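Local coordinates for YchF GTP-binding protein (Schizosaccharomyces pombe, PDB 1NI3) that hydrolyses ATP, and GTP with lower efficiency, and negatively regulates the G2/M transition of the cell cycle, at residues 11-16 / 322-327; 67-72 / 379-384; 71-76 / 309-314; 93-98 / 110-115. All blocks are in the same frame, centred on the assembly; numbering follows the deposited sequence.

Contact 1 of 4, residues 11-16 / 322-327; sequences KVQWGR and TIRKGT
Arg324 reaches from the end of a strand to the extended N-terminal tail, and its guanidinium forms the close-knit part of this contact. Arg324 NH2 points almost straight at Gln13 OE1 over 3.1 Å, with an N-H...O angle of 168°; the oxygen lies in the guanidinium plane, although the glutamine amide is turned about 60° against that plane. Arg324 NH1 donates to the backbone Arg16 O at 3.0 Å, an acceptor tilted slightly from the plane, and also to Gly18 O. Bends at chi2 and chi3 fold the arginine so that its edge runs along the tail. Strand 317-324 belongs to the region assigned to the TGS domain and lies parallel to strand 81-90 of the nucleotide-binding domain, so the tail running toward strand 22-27 is tied down where the two regions share a sheet. Arg16 gives this contact its carbonyl, while its side chain leads away to a salt bridge with Asp117. Toward the solvent the fit is looser. Gln13 is exposed, Lys325 directs its amine away from the tail, and the type I turn from Arg324 to Thr327 is closed by its own bonds, Thr327 N and OG1 both donating to Arg324 O.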
loop_
_atom_site.group_PDB
_atom_site.type_symbol
_atom_site.label_atom_id
_atom_site.label_comp_id
_atom_site.label_asym_id
_atom_site.label_seq_id
_atom_site.Cartn_x
_atom_site.Cartn_y
_atom_site.Cartn_z
ATOM N N LYS A 11 11.355 1.899 -14.468
ATOM C CA LYS A 11 11.026 2.266 -15.873
ATOM C C LYS A 11 9.784 3.165 -16.011
ATOM O O LYS A 11 9.664 3.905 -16.993
ATOM C CB LYS A 11 10.833 1.000 -16.719
ATOM C CG LYS A 11 12.086 0.166 -16.972
ATOM C CD LYS A 11 11.795 -0.821 -18.094
ATOM C CE LYS A 11 13.048 -1.465 -18.674
ATOM N NZ LYS A 11 12.724 -2.290 -19.882
ATOM N N VAL A 12 8.864 3.092 -15.044
ATOM C CA VAL A 12 7.630 3.904 -15.045
ATOM C C VAL A 12 7.077 4.065 -13.617
ATOM O O VAL A 12 7.157 3.144 -12.796
ATOM C CB VAL A 12 6.492 3.284 -15.924
ATOM C CG1 VAL A 12 5.183 4.045 -15.716
ATOM C CG2 VAL A 12 6.882 3.335 -17.397
ATOM N N GLN A 13 6.522 5.242 -13.328
ATOM C CA GLN A 13 5.952 5.535 -12.011
ATOM C C GLN A 13 4.497 5.930 -12.117
ATOM O O GLN A 13 4.117 6.736 -12.962
ATOM C CB GLN A 13 6.755 6.623 -11.299
ATOM C CG GLN A 13 7.939 6.039 -10.569
ATOM C CD GLN A 13 7.519 4.881 -9.694
ATOM O OE1 GLN A 13 6.822 5.066 -8.697
ATOM N NE2 GLN A 13 7.911 3.671 -10.083
ATOM N N TRP A 14 3.699 5.375 -11.218
ATOM C CA TRP A 14 2.266 5.582 -11.221
ATOM C C TRP A 14 1.738 5.952 -9.837
ATOM O O TRP A 14 2.172 5.393 -8.838
ATOM C CB TRP A 14 1.639 4.283 -11.726
ATOM C CG TRP A 14 0.185 4.216 -11.694
ATOM C CD1 TRP A 14 -0.597 4.034 -10.606
ATOM C CD2 TRP A 14 -0.693 4.332 -12.817
ATOM N NE1 TRP A 14 -1.918 4.043 -10.974
ATOM C CE2 TRP A 14 -2.007 4.245 -12.331
ATOM C CE3 TRP A 14 -0.495 4.535 -14.192
ATOM C CZ2 TRP A 14 -3.129 4.323 -13.158
ATOM C CZ3 TRP A 14 -1.605 4.611 -15.020
ATOM C CH2 TRP A 14 -2.910 4.523 -14.495
ATOM N N GLY A 15 0.805 6.894 -9.773
ATOM C CA GLY A 15 0.270 7.279 -8.482
ATOM C C GLY A 15 0.720 8.639 -7.986
ATOM O O GLY A 15 1.349 9.416 -8.705
ATOM N N ARG A 16 0.386 8.924 -6.737
ATOM C CA ARG A 16 0.717 10.197 -6.122
ATOM C C ARG A 16 2.221 10.334 -5.811
ATOM O O ARG A 16 2.884 9.365 -5.442
ATOM C CB ARG A 16 -0.145 10.339 -4.858
ATOM C CG ARG A 16 0.085 11.552 -4.000
ATOM C CD ARG A 16 -1.251 12.180 -3.569
ATOM N NE ARG A 16 -2.208 11.232 -2.997
ATOM C CZ ARG A 16 -3.495 11.526 -2.783
ATOM N NH1 ARG A 16 -3.964 12.729 -3.093
ATOM N NH2 ARG A 16 -4.322 10.629 -2.258
ATOM N N THR A 322 11.930 5.247 4.828
ATOM C CA THR A 322 11.192 4.922 3.617
ATOM C C THR A 322 11.441 5.898 2.472
ATOM O O THR A 322 11.403 7.108 2.660
ATOM C CB THR A 322 9.685 4.882 3.876
ATOM O OG1 THR A 322 9.378 3.787 4.745
ATOM C CG2 THR A 322 8.922 4.719 2.569
ATOM N N ILE A 323 11.695 5.368 1.281
ATOM C CA ILE A 323 11.907 6.221 0.115
ATOM C C ILE A 323 11.264 5.586 -1.124
ATOM O O ILE A 323 10.896 4.414 -1.104
ATOM C CB ILE A 323 13.422 6.484 -0.145
ATOM C CG1 ILE A 323 14.151 5.160 -0.348
ATOM C CG2 ILE A 323 14.023 7.273 1.004
ATOM C CD1 ILE A 323 15.328 5.274 -1.290
ATOM N N ARG A 324 11.126 6.352 -2.201
ATOM C CA ARG A 324 10.518 5.806 -3.409
ATOM C C ARG A 324 11.499 5.016 -4.251
ATOM O O ARG A 324 12.661 5.401 -4.402
ATOM C CB ARG A 324 9.879 6.916 -4.248
ATOM C CG ARG A 324 8.516 7.332 -3.747
ATOM C CD ARG A 324 7.497 6.236 -3.985
ATOM N NE ARG A 324 6.894 6.314 -5.316
ATOM C CZ ARG A 324 5.948 7.192 -5.649
ATOM N NH1 ARG A 324 5.493 8.068 -4.749
ATOM N NH2 ARG A 324 5.452 7.200 -6.881
ATOM N N LYS A 325 11.001 3.914 -4.804
ATOM C CA LYS A 325 11.781 2.999 -5.625
ATOM C C LYS A 325 12.883 3.620 -6.471
ATOM O O LYS A 325 13.895 2.977 -6.726
ATOM C CB LYS A 325 10.852 2.194 -6.538
ATOM C CG LYS A 325 10.853 0.689 -6.276
ATOM C CD LYS A 325 11.564 -0.104 -7.378
ATOM C CE LYS A 325 13.082 0.113 -7.395
ATOM N NZ LYS A 325 13.765 -0.539 -8.568
ATOM N N GLY A 326 12.712 4.855 -6.920
ATOM C CA GLY A 326 13.767 5.427 -7.741
ATOM C C GLY A 326 14.386 6.693 -7.200
ATOM O O GLY A 326 14.941 7.489 -7.952
ATOM N N THR A 327 14.306 6.876 -5.891
ATOM C CA THR A 327 14.831 8.077 -5.280
ATOM C C THR A 327 16.345 8.151 -5.329
ATOM O O THR A 327 17.045 7.144 -5.222
ATOM C CB THR A 327 14.369 8.185 -3.836
ATOM O OG1 THR A 327 12.942 8.068 -3.795
ATOM C CG2 THR A 327 14.771 9.528 -3.253
#

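Contact 2 of 4, residues 67-72 / 379-384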
loop_
_atom_site.group_PDB
_atom_site.type_symbol
_atom_site.label_atom_id
_atom_site.label_comp_id
_atom_site.label_asym_id
_atom_site.label_seq_id
_atom_site.Cartn_x
_atom_site.Cartn_y
_atom_site.Cartn_z
ATOM N N ASP A 67 11.217 -6.566 8.117
ATOM C CA ASP A 67 12.368 -6.629 7.228
ATOM C C ASP A 67 13.605 -7.224 7.867
ATOM O O ASP A 67 14.314 -6.557 8.614
ATOM C CB ASP A 67 12.686 -5.240 6.682
ATOM C CG ASP A 67 13.958 -5.219 5.873
ATOM O OD1 ASP A 67 14.156 -6.142 5.045
ATOM O OD2 ASP A 67 14.751 -4.273 6.056
ATOM N N GLU A 68 13.858 -8.485 7.539
ATOM C CA GLU A 68 14.992 -9.210 8.073
ATOM C C GLU A 68 16.276 -8.394 8.043
ATOM O O GLU A 68 17.107 -8.503 8.948
ATOM C CB GLU A 68 15.155 -10.513 7.312
ATOM C CG GLU A 68 14.386 -11.644 7.958
ATOM C CD GLU A 68 13.951 -12.715 6.980
ATOM O OE1 GLU A 68 14.806 -13.218 6.216
ATOM O OE2 GLU A 68 12.749 -13.056 6.978
ATOM N N ARG A 69 16.441 -7.568 7.017
ATOM C CA ARG A 69 17.631 -6.744 6.950
ATOM C C ARG A 69 17.658 -5.879 8.210
ATOM O O ARG A 69 18.659 -5.843 8.927
ATOM C CB ARG A 69 17.604 -5.870 5.704
ATOM C CG ARG A 69 17.596 -6.655 4.411
ATOM C CD ARG A 69 17.579 -5.698 3.240
ATOM N NE ARG A 69 16.703 -6.154 2.168
ATOM C CZ ARG A 69 16.419 -5.422 1.097
ATOM N NH1 ARG A 69 16.945 -4.210 0.970
ATOM N NH2 ARG A 69 15.613 -5.895 0.157
ATOM N N PHE A 70 16.559 -5.182 8.480
ATOM C CA PHE A 70 16.474 -4.344 9.668
ATOM C C PHE A 70 16.807 -5.213 10.888
ATOM O O PHE A 70 17.558 -4.794 11.779
ATOM C CB PHE A 70 15.062 -3.778 9.805
ATOM C CG PHE A 70 14.868 -2.923 11.029
ATOM C CD1 PHE A 70 15.507 -1.696 11.145
ATOM C CD2 PHE A 70 14.096 -3.368 12.093
ATOM C CE1 PHE A 70 15.382 -0.935 12.301
ATOM C CE2 PHE A 70 13.968 -2.608 13.251
ATOM C CZ PHE A 70 14.614 -1.391 13.357
ATOM N N ASP A 71 16.243 -6.420 10.913
ATOM C CA ASP A 71 16.474 -7.368 11.992
ATOM C C ASP A 71 17.953 -7.571 12.264
ATOM O O ASP A 71 18.421 -7.355 13.381
ATOM C CB ASP A 71 15.862 -8.719 11.637
ATOM C CG ASP A 71 14.351 -8.694 11.606
ATOM O OD1 ASP A 71 13.771 -7.622 11.822
ATOM O OD2 ASP A 71 13.745 -9.757 11.347
ATOM N N TRP A 72 18.664 -8.015 11.227
ATOM C CA TRP A 72 20.105 -8.287 11.276
ATOM C C TRP A 72 20.890 -7.063 11.726
ATOM O O TRP A 72 21.675 -7.115 12.673
ATOM C CB TRP A 72 20.621 -8.717 9.891
ATOM C CG TRP A 72 22.110 -9.046 9.882
ATOM C CD1 TRP A 72 22.696 -10.236 10.224
ATOM C CD2 TRP A 72 23.188 -8.140 9.611
ATOM N NE1 TRP A 72 24.055 -10.120 10.176
ATOM C CE2 TRP A 72 24.386 -8.842 9.791
ATOM C CE3 TRP A 72 23.249 -6.798 9.197
ATOM C CZ2 TRP A 72 25.637 -8.260 9.631
ATOM C CZ3 TRP A 72 24.495 -6.211 9.029
ATOM C CH2 TRP A 72 25.677 -6.952 9.233
HETATM N N MSE A 379 19.329 5.385 -4.784
HETATM C CA MSE A 379 19.507 4.512 -3.630
HETATM C C MSE A 379 19.138 3.075 -3.967
HETATM O O MSE A 379 18.351 2.809 -4.879
HETATM C CB MSE A 379 18.641 4.998 -2.464
HETATM C CG MSE A 379 18.887 6.433 -2.048
HETATM SE SE MSE A 379 20.663 6.684 -1.313
HETATM C CE MSE A 379 20.309 6.335 0.561
ATOM N N GLU A 380 19.716 2.145 -3.225
ATOM C CA GLU A 380 19.424 0.747 -3.445
ATOM C C GLU A 380 18.827 0.179 -2.164
ATOM O O GLU A 380 19.331 0.406 -1.061
ATOM C CB GLU A 380 20.698 0.011 -3.844
ATOM C CG GLU A 380 21.280 0.528 -5.161
ATOM C CD GLU A 380 22.601 -0.114 -5.526
ATOM O OE1 GLU A 380 22.676 -1.360 -5.579
ATOM O OE2 GLU A 380 23.569 0.639 -5.762
ATOM N N SER A 381 17.719 -0.533 -2.322
ATOM C CA SER A 381 17.009 -1.122 -1.206
ATOM C C SER A 381 17.971 -1.785 -0.248
ATOM O O SER A 381 18.733 -2.663 -0.636
ATOM C CB SER A 381 16.000 -2.147 -1.717
ATOM O OG SER A 381 15.169 -2.597 -0.668
ATOM N N GLY A 382 17.941 -1.345 1.002
ATOM C CA GLY A 382 18.807 -1.929 2.004
ATOM C C GLY A 382 20.052 -1.118 2.276
ATOM O O GLY A 382 20.712 -1.297 3.295
ATOM N N ASP A 383 20.379 -0.214 1.364
ATOM C CA ASP A 383 21.571 0.607 1.523
ATOM C C ASP A 383 21.720 1.198 2.936
ATOM O O ASP A 383 20.750 1.665 3.545
ATOM C CB ASP A 383 21.574 1.737 0.485
ATOM C CG ASP A 383 22.236 1.328 -0.825
ATOM O OD1 ASP A 383 22.633 0.142 -0.953
ATOM O OD2 ASP A 383 22.373 2.194 -1.722
ATOM N N ILE A 384 22.941 1.152 3.463
ATOM C CA ILE A 384 23.242 1.722 4.770
ATOM C C ILE A 384 23.990 2.989 4.415
ATOM O O ILE A 384 25.111 2.929 3.913
ATOM C CB ILE A 384 24.178 0.828 5.619
ATOM C CG1 ILE A 384 23.449 -0.432 6.087
ATOM C CG2 ILE A 384 24.651 1.607 6.842
ATOM C CD1 ILE A 384 23.076 -1.370 4.972
HETATM O O HOH W 1 13.510 -4.702 -1.875
#
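Arg69 and Ser381 meet at an angle: the guanidinium comes from the first turn of its helix, and the serine hydroxyl lies 25° out of its plane. Arg69 NH1 donates to Ser381 OG over 2.9 Å, with a bent N-H...O angle of 140°. Ser381 holds OG anti to its own backbone N (chi1 -172°), which swings the hydroxyl to the arginine, and a water bound by both OG and Arg69 NH2 closes a second path between them. The contact joins helix 68-77, in the OBG-type G region, to a loop of the TGS region just before strand 384-386. Gly382 follows Ser381 in a type II turn from Glu380 to Asp383, its positive phi suiting a residue without a side chain. Asp67 is the helix N-cap, accepting weakly from Arg69 N and Phe70 N; its OD1 also faces Arg69 NE at a long 3.8 Å, an attraction of charges alone. A leucine in place of Arg69 would probably leave Ser381 OG and the water without their cationic partner and open a gap against the turn. With a neutral hydroxyl as its bonded mate here, the arginine probably owes its electrostatic balance partly to the neighbouring Asp67.

Contact 3 of 4, residues 71-76 / 309-314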
loop_
_atom_site.group_PDB
_atom_site.type_symbol
_atom_site.label_atom_id
_atom_site.label_comp_id
_atom_site.label_asym_id
_atom_site.label_seq_id
_atom_site.Cartn_x
_atom_site.Cartn_y
_atom_site.Cartn_z
ATOM N N ASP A 71 16.243 -6.420 10.913
ATOM C CA ASP A 71 16.474 -7.368 11.992
ATOM C C ASP A 71 17.953 -7.571 12.264
ATOM O O ASP A 71 18.421 -7.355 13.381
ATOM C CB ASP A 71 15.862 -8.719 11.637
ATOM C CG ASP A 71 14.351 -8.694 11.606
ATOM O OD1 ASP A 71 13.771 -7.622 11.822
ATOM O OD2 ASP A 71 13.745 -9.757 11.347
ATOM N N TRP A 72 18.664 -8.015 11.227
ATOM C CA TRP A 72 20.105 -8.287 11.276
ATOM C C TRP A 72 20.890 -7.063 11.726
ATOM O O TRP A 72 21.675 -7.115 12.673
ATOM C CB TRP A 72 20.621 -8.717 9.891
ATOM C CG TRP A 72 22.110 -9.046 9.882
ATOM C CD1 TRP A 72 22.696 -10.236 10.224
ATOM C CD2 TRP A 72 23.188 -8.140 9.611
ATOM N NE1 TRP A 72 24.055 -10.120 10.176
ATOM C CE2 TRP A 72 24.386 -8.842 9.791
ATOM C CE3 TRP A 72 23.249 -6.798 9.197
ATOM C CZ2 TRP A 72 25.637 -8.260 9.631
ATOM C CZ3 TRP A 72 24.495 -6.211 9.029
ATOM C CH2 TRP A 72 25.677 -6.952 9.233
ATOM N N LEU A 73 20.676 -5.964 11.015
ATOM C CA LEU A 73 21.349 -4.727 11.330
ATOM C C LEU A 73 21.161 -4.400 12.796
ATOM O O LEU A 73 22.095 -3.983 13.465
ATOM C CB LEU A 73 20.835 -3.590 10.439
ATOM C CG LEU A 73 21.286 -3.597 8.973
ATOM C CD1 LEU A 73 20.541 -2.515 8.213
ATOM C CD2 LEU A 73 22.789 -3.365 8.892
ATOM N N CYS A 74 19.958 -4.590 13.311
ATOM C CA CYS A 74 19.743 -4.307 14.724
ATOM C C CYS A 74 20.637 -5.201 15.572
ATOM O O CYS A 74 21.316 -4.725 16.482
ATOM C CB CYS A 74 18.279 -4.526 15.111
ATOM S SG CYS A 74 17.223 -3.097 14.837
ATOM N N GLU A 75 20.650 -6.494 15.257
ATOM C CA GLU A 75 21.460 -7.453 16.007
ATOM C C GLU A 75 22.948 -7.185 15.905
ATOM O O GLU A 75 23.692 -7.399 16.860
ATOM C CB GLU A 75 21.170 -8.883 15.546
ATOM C CG GLU A 75 19.784 -9.357 15.960
ATOM C CD GLU A 75 19.410 -8.883 17.361
ATOM O OE1 GLU A 75 20.112 -9.262 18.328
ATOM O OE2 GLU A 75 18.417 -8.127 17.496
ATOM N N ALA A 76 23.354 -6.699 14.740
ATOM C CA ALA A 76 24.734 -6.386 14.431
ATOM C C ALA A 76 25.281 -5.157 15.157
ATOM O O ALA A 76 26.422 -5.166 15.624
ATOM C CB ALA A 76 24.871 -6.206 12.932
ATOM N N ASN A 309 13.562 1.099 1.144
ATOM C CA ASN A 309 14.164 1.811 2.257
ATOM C C ASN A 309 15.667 1.635 2.315
ATOM O O ASN A 309 16.247 0.774 1.651
ATOM C CB ASN A 309 13.582 1.287 3.560
ATOM C CG ASN A 309 13.983 -0.148 3.820
ATOM O OD1 ASN A 309 14.020 -0.965 2.900
ATOM N ND2 ASN A 309 14.286 -0.466 5.070
ATOM N N TYR A 310 16.291 2.476 3.121
ATOM C CA TYR A 310 17.716 2.393 3.346
ATOM C C TYR A 310 17.819 2.631 4.852
ATOM O O TYR A 310 16.858 3.106 5.460
ATOM C CB TYR A 310 18.473 3.461 2.550
ATOM C CG TYR A 310 18.325 4.881 3.035
ATOM C CD1 TYR A 310 17.391 5.748 2.468
ATOM C CD2 TYR A 310 19.155 5.375 4.039
ATOM C CE1 TYR A 310 17.302 7.074 2.888
ATOM C CE2 TYR A 310 19.066 6.690 4.463
ATOM C CZ TYR A 310 18.142 7.532 3.882
ATOM O OH TYR A 310 18.083 8.839 4.290
ATOM N N PHE A 311 18.944 2.289 5.475
ATOM C CA PHE A 311 19.056 2.477 6.920
ATOM C C PHE A 311 20.141 3.451 7.310
ATOM O O PHE A 311 20.920 3.900 6.483
ATOM C CB PHE A 311 19.367 1.155 7.629
ATOM C CG PHE A 311 18.588 -0.009 7.118
ATOM C CD1 PHE A 311 19.059 -0.758 6.053
ATOM C CD2 PHE A 311 17.369 -0.349 7.693
ATOM C CE1 PHE A 311 18.328 -1.830 5.569
ATOM C CE2 PHE A 311 16.632 -1.420 7.214
ATOM C CZ PHE A 311 17.113 -2.163 6.147
ATOM N N THR A 312 20.163 3.789 8.592
ATOM C CA THR A 312 21.195 4.647 9.146
ATOM C C THR A 312 21.524 3.965 10.461
ATOM O O THR A 312 20.816 4.121 11.455
ATOM C CB THR A 312 20.737 6.108 9.379
ATOM O OG1 THR A 312 19.661 6.146 10.313
ATOM C CG2 THR A 312 20.308 6.748 8.075
ATOM N N CYS A 313 22.588 3.166 10.446
ATOM C CA CYS A 313 23.005 2.417 11.629
ATOM C C CYS A 313 24.047 3.137 12.479
ATOM O O CYS A 313 24.827 3.957 11.995
ATOM C CB CYS A 313 23.548 1.071 11.187
ATOM S SG CYS A 313 22.466 0.287 10.002
ATOM N N GLY A 314 24.051 2.802 13.761
ATOM C CA GLY A 314 24.979 3.403 14.701
ATOM C C GLY A 314 24.743 2.855 16.092
ATOM O O GLY A 314 23.604 2.568 16.458
#
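A single leucine methyl set down on the face of a phenylalanine is what distinguishes this contact: Leu73 CD1 lies over one face of the Phe311 ring, 24° off the normal, a CH-pi contact whose exact closeness is doubtful at 2.80 Å resolution. The sulfur of Cys313 meets both branches of the leucine, Leu73 CD2 and Leu73 CD1 each lying 3.8 Å from Cys313 SG, while CD1 alone also lies over the ring. One side chain thus spans two residues of the strand and its exit. Its torsions explain the reach: chi1 of -74° carries Leu73 CG out from the helix, and chi2 of 173° extends the branched end to the strand. Along the other segment the side chains alternate, with Phe311 and Cys313 facing helix 68-77 while Tyr310 and Thr312 face away. Strand 307-312 lies in the region assigned to the TGS domain, whose family belongs to the ubiquitin-like clan, and a helix of the nucleotide-binding domain thus packs against it. Arg69 and Phe70 also touch Phe311, and Tyr352 and Leu355 of helix 352-358 close round Leu73. A serine at Phe311 would probably deprive the leucine methyl of its aromatic floor and open a gap between helix and strand. No hydrogen bond crosses between the two segments, so their contact here rests on dispersion and the exclusion of water.

Contact 4 of 4, residues 93-98 / 110-115; sequences AGLTKG and LSHVRA
His112 swings its ring toward the 93-98 loop through a chi1 of -80°, which places CG beside its backbone N, and a chi2 of -66°, which turns one ring face to Leu95. Leu95 directs its branched end past the ring and presents CB to the imidazole instead. Leu95 CB sits 3.9 Å from the centroid of the His112 ring and only 1° off the normal, an almost perfectly centred CH-pi contact. Thr96 arrives differently: its CG2 methyl meets the ring at the edge, near the ring plane, beside CD2 and NE2. The imidazole is therefore met by two successive loop residues, one on a face and one at the rim. His112 NE2 also lies 3.0 Å from Leu95 O, but the angle is too poor for a hydrogen bond, and the contact depends on packing. The loop is braced from within, since Thr96 N donates to Ala93 O, while Thr96 OG1 makes a weak bond to Ile92 O. Behind His112, Val113 and Leu110 face the interior, where Val113 touches Ile92 and Leu110 meets helix 140-168. The Thr96 side chain lies about 9 Å from that of Lys33, predicted to bind ATP, and about 10 Å from that of Ser34, a magnesium ligand by similarity. Ala93 and Gly94 end a sequence that matches the DxxG (G3) motif of P-loop GTPases, and Leu95 follows where Ras-like proteins carry glutamine; loop and helix 107-113 together probably correspond to switch II.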
loop_
_atom_site.group_PDB
_atom_site.type_symbol
_atom_site.label_atom_id
_atom_site.label_comp_id
_atom_site.label_asym_id
_atom_site.label_seq_id
_atom_site.Cartn_x
_atom_site.Cartn_y
_atom_site.Cartn_z
ATOM N N ALA A 93 -13.833 2.904 7.194
ATOM C CA ALA A 93 -15.122 2.773 7.858
ATOM C C ALA A 93 -15.156 3.646 9.109
ATOM O O ALA A 93 -16.065 4.446 9.288
ATOM C CB ALA A 93 -15.380 1.329 8.222
ATOM N N GLY A 94 -14.163 3.500 9.971
ATOM C CA GLY A 94 -14.132 4.293 11.183
ATOM C C GLY A 94 -14.191 5.793 10.966
ATOM O O GLY A 94 -14.654 6.521 11.845
ATOM N N LEU A 95 -13.732 6.259 9.806
ATOM C CA LEU A 95 -13.715 7.693 9.497
ATOM C C LEU A 95 -15.043 8.229 9.002
ATOM O O LEU A 95 -15.112 9.355 8.522
ATOM C CB LEU A 95 -12.655 8.005 8.445
ATOM C CG LEU A 95 -11.215 7.892 8.932
ATOM C CD1 LEU A 95 -10.273 7.860 7.742
ATOM C CD2 LEU A 95 -10.907 9.056 9.857
ATOM N N THR A 96 -16.089 7.425 9.119
ATOM C CA THR A 96 -17.413 7.836 8.697
ATOM C C THR A 96 -18.417 6.896 9.316
ATOM O O THR A 96 -18.640 5.809 8.793
ATOM C CB THR A 96 -17.576 7.776 7.163
ATOM O OG1 THR A 96 -16.635 6.851 6.602
ATOM C CG2 THR A 96 -17.383 9.145 6.548
ATOM N N LYS A 97 -19.025 7.289 10.429
ATOM C CA LYS A 97 -19.994 6.392 11.053
ATOM C C LYS A 97 -21.116 6.016 10.091
ATOM O O LYS A 97 -21.585 4.876 10.087
ATOM C CB LYS A 97 -20.595 7.011 12.313
ATOM C CG LYS A 97 -20.405 6.140 13.568
ATOM C CD LYS A 97 -20.939 4.708 13.399
ATOM C CE LYS A 97 -22.457 4.671 13.298
ATOM N NZ LYS A 97 -22.960 3.276 13.278
ATOM N N GLY A 98 -21.540 6.972 9.272
ATOM C CA GLY A 98 -22.613 6.705 8.331
ATOM C C GLY A 98 -22.541 5.380 7.592
ATOM O O GLY A 98 -21.466 4.933 7.197
ATOM N N LEU A 110 -16.274 6.701 0.103
ATOM C CA LEU A 110 -15.337 6.981 -0.954
ATOM C C LEU A 110 -14.597 8.294 -0.770
ATOM O O LEU A 110 -13.403 8.365 -1.030
ATOM C CB LEU A 110 -16.035 6.966 -2.308
ATOM C CG LEU A 110 -16.457 5.588 -2.806
ATOM C CD1 LEU A 110 -17.125 5.731 -4.155
ATOM C CD2 LEU A 110 -15.243 4.684 -2.910
ATOM N N SER A 111 -15.280 9.340 -0.320
ATOM C CA SER A 111 -14.591 10.621 -0.146
ATOM C C SER A 111 -13.312 10.506 0.686
ATOM O O SER A 111 -12.402 11.303 0.529
ATOM C CB SER A 111 -15.531 11.690 0.452
ATOM O OG SER A 111 -15.662 11.549 1.858
ATOM N N HIS A 112 -13.252 9.497 1.549
ATOM C CA HIS A 112 -12.088 9.248 2.409
ATOM C C HIS A 112 -11.071 8.349 1.748
ATOM O O HIS A 112 -9.871 8.443 1.994
ATOM C CB HIS A 112 -12.518 8.596 3.716
ATOM C CG HIS A 112 -13.074 9.563 4.706
ATOM N ND1 HIS A 112 -12.304 10.544 5.276
ATOM C CD2 HIS A 112 -14.330 9.723 5.186
ATOM C CE1 HIS A 112 -13.067 11.284 6.073
ATOM N NE2 HIS A 112 -14.292 10.804 6.031
ATOM N N VAL A 113 -11.575 7.446 0.926
ATOM C CA VAL A 113 -10.723 6.532 0.197
ATOM C C VAL A 113 -9.810 7.344 -0.716
ATOM O O VAL A 113 -8.632 7.024 -0.883
ATOM C CB VAL A 113 -11.567 5.573 -0.647
ATOM C CG1 VAL A 113 -10.697 4.878 -1.683
ATOM C CG2 VAL A 113 -12.227 4.549 0.253
ATOM N N ARG A 114 -10.359 8.410 -1.289
ATOM C CA ARG A 114 -9.606 9.274 -2.188
ATOM C C ARG A 114 -8.331 9.790 -1.556
ATOM O O ARG A 114 -7.355 10.051 -2.243
ATOM C CB ARG A 114 -10.469 10.474 -2.624
ATOM C CG ARG A 114 -11.670 10.124 -3.481
ATOM C CD ARG A 114 -12.607 11.311 -3.684
ATOM N NE ARG A 114 -13.759 10.960 -4.516
ATOM C CZ ARG A 114 -13.727 10.890 -5.844
ATOM N NH1 ARG A 114 -12.602 11.154 -6.500
ATOM N NH2 ARG A 114 -14.816 10.542 -6.518
ATOM N N ALA A 115 -8.342 9.936 -0.244
ATOM C CA ALA A 115 -7.175 10.471 0.432
ATOM C C ALA A 115 -6.114 9.410 0.655
ATOM O O ALA A 115 -5.087 9.655 1.289
ATOM C CB ALA A 115 -7.584 11.077 1.765
#

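Contacts 2 and 3 form one continuous interface, their centres 7 Å apart: both use helix 68-77, and the 379-384 loop pairs with strand 307-312 through Gly382 N to Asn309 O, 2.8 Å, and Asp383 O to Phe311 N, 2.7 Å. Contact 1 joins this region along the same sheet, strands 307-312 and 317-324 being neighbours, and reaches contact 2 through Thr327 O and Met379 N, 2.9 Å apart. Its other end leads to contact 4, where Arg16 NH2 lies 3.1 Å from Arg114 O. Contact 4 is the one near the predicted nucleotide site; its centre is 34 and 36 Å from those of contacts 2 and 3, across the middle of the chain.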